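Local coordinates for protein phenol hydroxylase component phL (Pseudomonas stutzeri, PDB 3U52) that probably serves as the smaller oxygenase subunit of a multicomponent phenol hydroxylase, assembling with other chains into the complex that hydroxylates phenol, at residues A29-E34 with Q78-A83; R121-L126 with Q165-I170; I65-W70 with E276-L281. One frame throughout, in Å; residues are numbered along the deposited sequence.

Interaction 2 belongs to the core, whereas interactions 1 and 3 are only partly buried. Interactions 1 and 2 lie on opposite sides of the chain's centre, about 33 Å apart, centre to centre, yet share long helix 147-175: it supplies one segment of interaction 2 and also packs on Tyr32 of interaction 1. Chemistry follows place. Interaction 2 is aliphatic packing without a hydrogen bond between its segments; interaction 1 sets aromatic rings against CH groups and backbone, beside a chain of another protein; interaction 3, untouched by other chains of the assembly, ties loop 65-70 to helix 276-302 with two amide hydrogen bonds and an aliphatic pair.

Interaction 1. Residues A29-E34 with Q78-A83; sequences ATRYQE and QFYYGA
Tyr32, in the first turn of helix 31-36, and Tyr80, directly before helix 81-105, bring their CA atoms to 5.5 Å, with no hydrogen bond between the two segments. The Tyr32 ring does most of the touching. One face lies against the backbone of Gln78, whose CA stands 3.9 Å from the ring centroid, a CH-pi contact 23° off the normal. At its rim, near the ring plane, Tyr32 CE1 comes to 3.6 Å from Phe79 O, with Tyr80 N also at the edge. A chi1 of 179° takes the ring away from its backbone N and lays it against Gln78 and Phe79. The same ring packs on Thr148 and Gln151 of helix 147-175, and its OH is hydrogen-bonded to Asp75 N. The turn carrying it opens with a capping box: Gln33 N donates to Thr30 OG1 at 2.9 Å, while Thr30 N returns a bond to Gln33 OE1 at 3.0 Å. Replacing Tyr32 by an alanine would probably open a gap beside the Gln78 backbone and leave Asp75 N without its hydroxyl partner. On the neighbouring residue, Arg31 CB sits over a face of the Tyr80 ring, 4.1 Å from its centroid; beyond the two segments, the guanidinium continues through NH2 to a salt bridge with an acidic side chain of another protein's chain.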
# COMPACT_ATOMS: atom_id res chain seq x y z
N ALA D 29 -0.10 5.38 -20.37
CA ALA D 29 -1.35 6.12 -20.24
C ALA D 29 -1.60 6.48 -18.77
O ALA D 29 -1.07 5.81 -17.88
CB ALA D 29 -2.52 5.26 -20.75
N THR D 30 -2.46 7.46 -18.50
CA THR D 30 -2.78 7.76 -17.10
C THR D 30 -3.74 6.72 -16.54
O THR D 30 -4.39 5.98 -17.30
CB THR D 30 -3.37 9.14 -16.95
OG1 THR D 30 -4.62 9.17 -17.62
CG2 THR D 30 -2.45 10.20 -17.59
N ARG D 31 -3.84 6.65 -15.22
CA ARG D 31 -4.86 5.83 -14.56
C ARG D 31 -6.26 6.26 -15.04
O ARG D 31 -7.10 5.40 -15.35
CB ARG D 31 -4.75 5.90 -13.03
CG ARG D 31 -3.48 5.20 -12.43
CD ARG D 31 -3.68 3.82 -11.77
NE ARG D 31 -2.40 3.17 -11.37
CZ ARG D 31 -1.94 1.97 -11.81
NH1 ARG D 31 -2.63 1.25 -12.68
NH2 ARG D 31 -0.78 1.49 -11.40
N TYR D 32 -6.51 7.57 -15.12
CA TYR D 32 -7.79 8.08 -15.62
C TYR D 32 -8.07 7.58 -17.02
O TYR D 32 -9.18 7.14 -17.27
CB TYR D 32 -7.85 9.62 -15.57
CG TYR D 32 -9.17 10.16 -16.10
CD1 TYR D 32 -10.35 10.03 -15.36
CD2 TYR D 32 -9.25 10.73 -17.36
CE1 TYR D 32 -11.57 10.53 -15.88
CE2 TYR D 32 -10.45 11.21 -17.86
CZ TYR D 32 -11.60 11.10 -17.12
OH TYR D 32 -12.78 11.58 -17.66
N GLN D 33 -7.08 7.65 -17.92
CA GLN D 33 -7.28 7.20 -19.31
C GLN D 33 -7.62 5.71 -19.38
O GLN D 33 -8.64 5.40 -20.00
CB GLN D 33 -6.11 7.50 -20.24
CG GLN D 33 -5.94 9.03 -20.49
CD GLN D 33 -4.63 9.38 -21.16
OE1 GLN D 33 -3.61 8.78 -20.90
NE2 GLN D 33 -4.65 10.41 -22.00
N GLU D 34 -6.83 4.83 -18.77
CA GLU D 34 -7.10 3.39 -18.81
C GLU D 34 -8.47 3.00 -18.19
O GLU D 34 -9.05 1.96 -18.54
CB GLU D 34 -5.95 2.57 -18.18
CG GLU D 34 -4.69 2.76 -19.01
CD GLU D 34 -3.52 1.81 -18.72
OE1 GLU D 34 -3.38 1.32 -17.60
OE2 GLU D 34 -2.69 1.61 -19.66
N GLN D 78 -10.15 14.51 -13.48
CA GLN D 78 -9.59 13.16 -13.75
C GLN D 78 -9.99 12.09 -12.71
O GLN D 78 -9.18 11.26 -12.29
CB GLN D 78 -8.08 13.27 -13.90
CG GLN D 78 -7.70 14.40 -14.85
CD GLN D 78 -7.62 13.97 -16.26
OE1 GLN D 78 -8.52 14.30 -17.09
NE2 GLN D 78 -6.55 13.25 -16.60
N PHE D 79 -11.24 12.13 -12.29
CA PHE D 79 -11.74 11.19 -11.32
C PHE D 79 -12.03 9.83 -11.98
O PHE D 79 -12.97 9.68 -12.73
CB PHE D 79 -13.03 11.73 -10.67
CG PHE D 79 -12.83 12.71 -9.55
CD1 PHE D 79 -13.94 13.21 -8.87
CD2 PHE D 79 -11.57 13.15 -9.16
CE1 PHE D 79 -13.78 14.15 -7.82
CE2 PHE D 79 -11.41 14.09 -8.12
CZ PHE D 79 -12.50 14.57 -7.43
N TYR D 80 -11.21 8.84 -11.67
CA TYR D 80 -11.62 7.44 -11.76
C TYR D 80 -12.02 7.12 -10.35
O TYR D 80 -11.91 8.00 -9.46
CB TYR D 80 -10.50 6.55 -12.32
CG TYR D 80 -9.22 6.64 -11.53
CD1 TYR D 80 -8.90 5.68 -10.60
CD2 TYR D 80 -8.35 7.69 -11.71
CE1 TYR D 80 -7.75 5.77 -9.83
CE2 TYR D 80 -7.19 7.78 -10.97
CZ TYR D 80 -6.90 6.81 -10.02
OH TYR D 80 -5.75 6.87 -9.25
N TYR D 81 -12.49 5.89 -10.09
CA TYR D 81 -13.09 5.56 -8.80
C TYR D 81 -12.17 5.89 -7.61
O TYR D 81 -12.61 6.50 -6.65
CB TYR D 81 -13.49 4.09 -8.73
CG TYR D 81 -14.10 3.70 -7.42
CD1 TYR D 81 -15.48 3.76 -7.23
CD2 TYR D 81 -13.30 3.26 -6.37
CE1 TYR D 81 -16.05 3.37 -6.04
CE2 TYR D 81 -13.89 2.85 -5.15
CZ TYR D 81 -15.25 2.92 -5.01
OH TYR D 81 -15.82 2.52 -3.85
N GLY D 82 -10.91 5.45 -7.66
CA GLY D 82 -10.04 5.67 -6.51
C GLY D 82 -9.76 7.14 -6.25
O GLY D 82 -9.64 7.52 -5.09
N ALA D 83 -9.69 7.98 -7.28
CA ALA D 83 -9.43 9.44 -7.09
C ALA D 83 -10.66 10.11 -6.49
O ALA D 83 -10.60 10.97 -5.59
CB ALA D 83 -9.06 10.09 -8.37

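Interaction 2. Residues R121-L126 with Q165-I170; sequences RLLVPL and QYLSRI
No aromatic ring or side-chain amide enters where Leu123, Val124 and Leu126 meet Leu167 and Ile170; the nearby ring of Tyr231 touches Leu126 and Leu167, that of Phe99 touches Ile170, and the side chains that meet are all aliphatic, with some backbone atoms between them. Leu167 is the wedge. Its CD2 reaches Leu123 CG at 3.9 Å, the two side chains crossing at about a right angle, while its other branch, CD1, lies 3.9 Å from Leu126 CB. Leu123 and Leu126, which Leu167 touches, are the two ends of a type I beta turn, closed by Leu126 N to Leu123 O. One helical turn beyond Leu167, Ile170 CD1 meets Leu123 CD2 at 4.1 Å, and Ile170 CG2 stands 4.2 Å from Val124 CG2. Leu123 extends away from its own N (chi1 -176°), which lets CD1 face Leu167 and CD2 face Ile170. Val124 CG2 also rests 3.8 Å from Leu167 O, a van der Waals contact of a methyl with a backbone carbonyl oxygen. Leu182 and Ser185 of helix 180-191 touch Val124 as well. The arrangement is an interhelical turn sealed by aliphatic packing onto long helix 147-175, in the all-helical, ferritin-like fold of this hydroxylase family.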
# COMPACT_ATOMS: atom_id res chain seq x y z
N ARG D 121 -37.72 24.53 8.02
CA ARG D 121 -38.62 25.03 6.97
C ARG D 121 -37.87 25.53 5.74
O ARG D 121 -38.36 25.37 4.62
CB ARG D 121 -39.57 26.13 7.52
CG ARG D 121 -40.48 26.74 6.46
CD ARG D 121 -41.56 27.66 7.08
NE ARG D 121 -42.56 28.04 6.08
CZ ARG D 121 -42.63 29.23 5.47
NH1 ARG D 121 -41.78 30.22 5.76
NH2 ARG D 121 -43.59 29.43 4.58
N LEU D 122 -36.70 26.14 5.95
CA LEU D 122 -36.00 26.77 4.82
C LEU D 122 -34.86 25.92 4.26
O LEU D 122 -34.59 25.97 3.07
CB LEU D 122 -35.48 28.14 5.23
CG LEU D 122 -36.59 29.09 5.69
CD1 LEU D 122 -35.98 30.40 6.18
CD2 LEU D 122 -37.58 29.33 4.54
N LEU D 123 -34.22 25.14 5.14
CA LEU D 123 -32.98 24.39 4.81
C LEU D 123 -33.20 22.89 4.70
O LEU D 123 -32.91 22.28 3.67
CB LEU D 123 -31.87 24.68 5.85
CG LEU D 123 -30.50 24.03 5.54
CD1 LEU D 123 -29.98 24.57 4.21
CD2 LEU D 123 -29.53 24.30 6.65
N VAL D 124 -33.73 22.27 5.74
CA VAL D 124 -33.80 20.81 5.75
C VAL D 124 -34.59 20.19 4.57
O VAL D 124 -34.17 19.14 4.08
CB VAL D 124 -34.18 20.25 7.17
CG1 VAL D 124 -34.38 18.76 7.14
CG2 VAL D 124 -33.06 20.63 8.19
N PRO D 125 -35.73 20.81 4.11
CA PRO D 125 -36.45 20.11 3.02
C PRO D 125 -35.69 20.00 1.69
O PRO D 125 -36.07 19.20 0.83
CB PRO D 125 -37.78 20.89 2.90
CG PRO D 125 -37.94 21.62 4.25
CD PRO D 125 -36.47 21.98 4.60
N LEU D 126 -34.61 20.76 1.52
CA LEU D 126 -33.69 20.54 0.44
C LEU D 126 -33.15 19.10 0.33
O LEU D 126 -32.70 18.73 -0.74
CB LEU D 126 -32.50 21.52 0.52
CG LEU D 126 -32.79 23.03 0.43
CD1 LEU D 126 -31.47 23.82 0.45
CD2 LEU D 126 -33.52 23.30 -0.85
N GLN D 165 -28.01 13.37 3.14
CA GLN D 165 -27.74 12.80 4.49
C GLN D 165 -27.22 13.82 5.51
O GLN D 165 -27.73 13.89 6.61
CB GLN D 165 -26.86 11.52 4.43
CG GLN D 165 -27.62 10.37 3.76
CD GLN D 165 -26.78 9.17 3.48
OE1 GLN D 165 -27.29 8.08 3.33
NE2 GLN D 165 -25.49 9.36 3.39
N TYR D 166 -26.25 14.64 5.14
CA TYR D 166 -25.86 15.78 5.99
C TYR D 166 -27.02 16.71 6.41
O TYR D 166 -27.11 17.07 7.58
CB TYR D 166 -24.78 16.62 5.31
CG TYR D 166 -23.44 15.93 5.37
CD1 TYR D 166 -22.59 15.91 4.27
CD2 TYR D 166 -23.03 15.31 6.54
CE1 TYR D 166 -21.34 15.25 4.34
CE2 TYR D 166 -21.79 14.64 6.62
CZ TYR D 166 -20.96 14.62 5.52
OH TYR D 166 -19.74 13.99 5.61
N LEU D 167 -27.88 17.08 5.45
CA LEU D 167 -29.04 17.96 5.74
C LEU D 167 -30.00 17.25 6.71
O LEU D 167 -30.46 17.85 7.68
CB LEU D 167 -29.75 18.39 4.43
CG LEU D 167 -29.08 19.37 3.47
CD1 LEU D 167 -29.74 19.32 2.07
CD2 LEU D 167 -29.05 20.80 4.02
N SER D 168 -30.27 15.98 6.47
CA SER D 168 -30.96 15.13 7.44
C SER D 168 -30.39 15.17 8.86
O SER D 168 -31.14 15.24 9.86
CB SER D 168 -30.94 13.69 6.96
OG SER D 168 -31.59 13.62 5.71
N ARG D 169 -29.07 15.08 8.97
CA ARG D 169 -28.43 15.05 10.28
C ARG D 169 -28.54 16.35 11.04
O ARG D 169 -28.55 16.36 12.27
CB ARG D 169 -26.97 14.68 10.12
CG ARG D 169 -26.80 13.18 9.91
CD ARG D 169 -25.55 12.81 10.64
NE ARG D 169 -24.55 12.51 9.68
CZ ARG D 169 -23.24 12.58 9.86
NH1 ARG D 169 -22.70 13.03 11.00
NH2 ARG D 169 -22.49 12.22 8.85
N ILE D 170 -28.60 17.45 10.33
CA ILE D 170 -28.87 18.73 10.99
C ILE D 170 -30.21 18.63 11.73
O ILE D 170 -30.32 19.04 12.89
CB ILE D 170 -28.95 19.85 9.94
CG1 ILE D 170 -27.54 20.11 9.36
CG2 ILE D 170 -29.59 21.09 10.56
CD1 ILE D 170 -27.49 21.23 8.37

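Interaction 3. Residues I65-W70 with E276-L281; sequences IRMEDW and ETNREL
Asn278 presents its amide to the backbone of Arg66 and uses both of its ends there. Arg66 N donates to Asn278 OD1 over 3.1 Å in a nearly straight bond (175°), and Asn278 ND2 donates to Arg66 O at 2.9 Å, more bent at 146°. Neither partner is quite coplanar: Arg66 N is tilted modestly from the plane of the asparagine carbonyl, and Arg66 O lies somewhat out of the amide plane. A chi1 of -88°, which puts CG beside the helix N-H rather than the carbonyl, lets the amide reach the loop backbone, and the paired bonds fix its rotation and tell its oxygen from its nitrogen. ND2 has a second acceptor in Val271 O, at the end of helix 251-274, so the one amide gathers loop 65-70 and two successive helices. Here an asparagine side chain bridges the N-H and C=O of a single extended residue, much as a neighbouring strand would, and pins the long irregular stretch between helices 31-36 and 81-105 onto the start of helix 276-302. The residues before and after Arg66 also meet the amide, both crossing it at about a right angle: Ile65 CG2 over one face, 3.6 Å from Asn278 OD1, and Met67 SD close to its plane, 3.8 Å from Asn278 ND2. Leu281, one helical turn after Asn278, brings CD1 to 3.7 Å from Ile65 CD1, the two side chains meeting at a slant. Met67 CG lies 3.5 Å above the plane of the Trp70 ring, over its centre.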
# COMPACT_ATOMS: atom_id res chain seq x y z
N ILE D 65 -29.29 15.28 -28.55
CA ILE D 65 -27.95 15.83 -28.74
C ILE D 65 -27.11 14.87 -29.55
O ILE D 65 -27.24 13.66 -29.40
CB ILE D 65 -27.27 16.11 -27.39
CG1 ILE D 65 -28.01 17.24 -26.63
CG2 ILE D 65 -25.83 16.50 -27.59
CD1 ILE D 65 -27.87 18.64 -27.26
N ARG D 66 -26.27 15.39 -30.43
CA ARG D 66 -25.40 14.58 -31.28
C ARG D 66 -23.94 14.98 -31.11
O ARG D 66 -23.63 16.16 -31.03
CB ARG D 66 -25.80 14.70 -32.78
CG ARG D 66 -27.17 14.12 -33.13
CD ARG D 66 -27.22 12.60 -32.97
NE ARG D 66 -28.49 12.17 -32.37
CZ ARG D 66 -29.36 11.40 -33.00
NH1 ARG D 66 -29.07 10.98 -34.21
NH2 ARG D 66 -30.50 11.05 -32.42
N MET D 67 -23.07 13.98 -31.02
CA MET D 67 -21.62 14.16 -30.93
C MET D 67 -20.92 13.19 -31.83
O MET D 67 -21.20 11.98 -31.79
CB MET D 67 -21.11 13.90 -29.53
CG MET D 67 -21.76 14.77 -28.49
SD MET D 67 -21.19 16.47 -28.45
CE MET D 67 -19.57 16.27 -27.66
N GLU D 68 -19.95 13.71 -32.58
CA GLU D 68 -19.06 12.86 -33.35
C GLU D 68 -18.43 11.84 -32.40
O GLU D 68 -18.32 10.66 -32.72
CB GLU D 68 -17.98 13.68 -34.07
CG GLU D 68 -17.11 12.83 -35.04
CD GLU D 68 -15.59 13.14 -34.91
OE1 GLU D 68 -15.03 13.79 -35.84
OE2 GLU D 68 -14.96 12.73 -33.90
N ASP D 69 -18.08 12.29 -31.20
CA ASP D 69 -17.35 11.43 -30.25
C ASP D 69 -17.70 11.80 -28.80
O ASP D 69 -17.24 12.81 -28.33
CB ASP D 69 -15.85 11.59 -30.53
CG ASP D 69 -15.00 10.63 -29.74
OD1 ASP D 69 -15.55 9.88 -28.91
OD2 ASP D 69 -13.76 10.66 -29.95
N TRP D 70 -18.50 11.00 -28.10
CA TRP D 70 -18.90 11.37 -26.72
C TRP D 70 -17.73 11.44 -25.69
O TRP D 70 -17.86 12.10 -24.65
CB TRP D 70 -20.01 10.47 -26.19
CG TRP D 70 -21.39 10.97 -26.49
CD1 TRP D 70 -22.29 10.44 -27.39
CD2 TRP D 70 -22.04 12.12 -25.90
NE1 TRP D 70 -23.45 11.18 -27.39
CE2 TRP D 70 -23.33 12.21 -26.49
CE3 TRP D 70 -21.65 13.08 -24.95
CZ2 TRP D 70 -24.24 13.23 -26.15
CZ3 TRP D 70 -22.56 14.09 -24.60
CH2 TRP D 70 -23.85 14.16 -25.22
N GLU D 276 -23.95 24.06 -34.14
CA GLU D 276 -25.04 25.01 -33.93
C GLU D 276 -26.37 24.26 -33.63
O GLU D 276 -27.21 24.76 -32.90
CB GLU D 276 -25.15 25.91 -35.17
CG GLU D 276 -26.01 27.17 -35.09
CD GLU D 276 -25.78 28.06 -36.34
OE1 GLU D 276 -26.72 28.27 -37.15
OE2 GLU D 276 -24.62 28.53 -36.54
N THR D 277 -26.55 23.07 -34.17
CA THR D 277 -27.76 22.30 -33.89
C THR D 277 -27.88 21.93 -32.40
O THR D 277 -28.96 22.05 -31.80
CB THR D 277 -27.77 21.00 -34.65
OG1 THR D 277 -26.79 21.03 -35.68
CG2 THR D 277 -29.10 20.79 -35.25
N ASN D 278 -26.78 21.45 -31.82
CA ASN D 278 -26.73 21.10 -30.40
C ASN D 278 -27.11 22.34 -29.64
O ASN D 278 -28.00 22.32 -28.84
CB ASN D 278 -25.34 20.67 -30.00
CG ASN D 278 -25.10 19.19 -30.19
OD1 ASN D 278 -25.97 18.43 -30.67
ND2 ASN D 278 -23.92 18.74 -29.77
N ARG D 279 -26.42 23.43 -29.94
CA ARG D 279 -26.68 24.74 -29.35
C ARG D 279 -28.14 25.23 -29.48
O ARG D 279 -28.75 25.67 -28.50
CB ARG D 279 -25.72 25.72 -30.00
CG ARG D 279 -25.11 26.70 -29.07
CD ARG D 279 -23.66 26.99 -29.45
NE ARG D 279 -23.51 27.64 -30.75
CZ ARG D 279 -22.71 27.20 -31.73
NH1 ARG D 279 -21.95 26.11 -31.60
NH2 ARG D 279 -22.65 27.89 -32.86
N GLU D 280 -28.70 25.14 -30.69
CA GLU D 280 -30.16 25.38 -30.90
C GLU D 280 -31.03 24.58 -29.92
O GLU D 280 -31.92 25.12 -29.28
CB GLU D 280 -30.60 25.00 -32.34
CG GLU D 280 -30.23 26.00 -33.49
CD GLU D 280 -30.23 25.32 -34.89
OE1 GLU D 280 -31.09 24.43 -35.15
OE2 GLU D 280 -29.37 25.67 -35.74
N LEU D 281 -30.77 23.26 -29.85
CA LEU D 281 -31.48 22.36 -28.96
C LEU D 281 -31.32 22.77 -27.49
O LEU D 281 -32.29 22.82 -26.73
CB LEU D 281 -30.97 20.94 -29.17
CG LEU D 281 -31.93 19.76 -29.30
CD1 LEU D 281 -31.18 18.47 -28.94
CD2 LEU D 281 -33.22 19.92 -28.48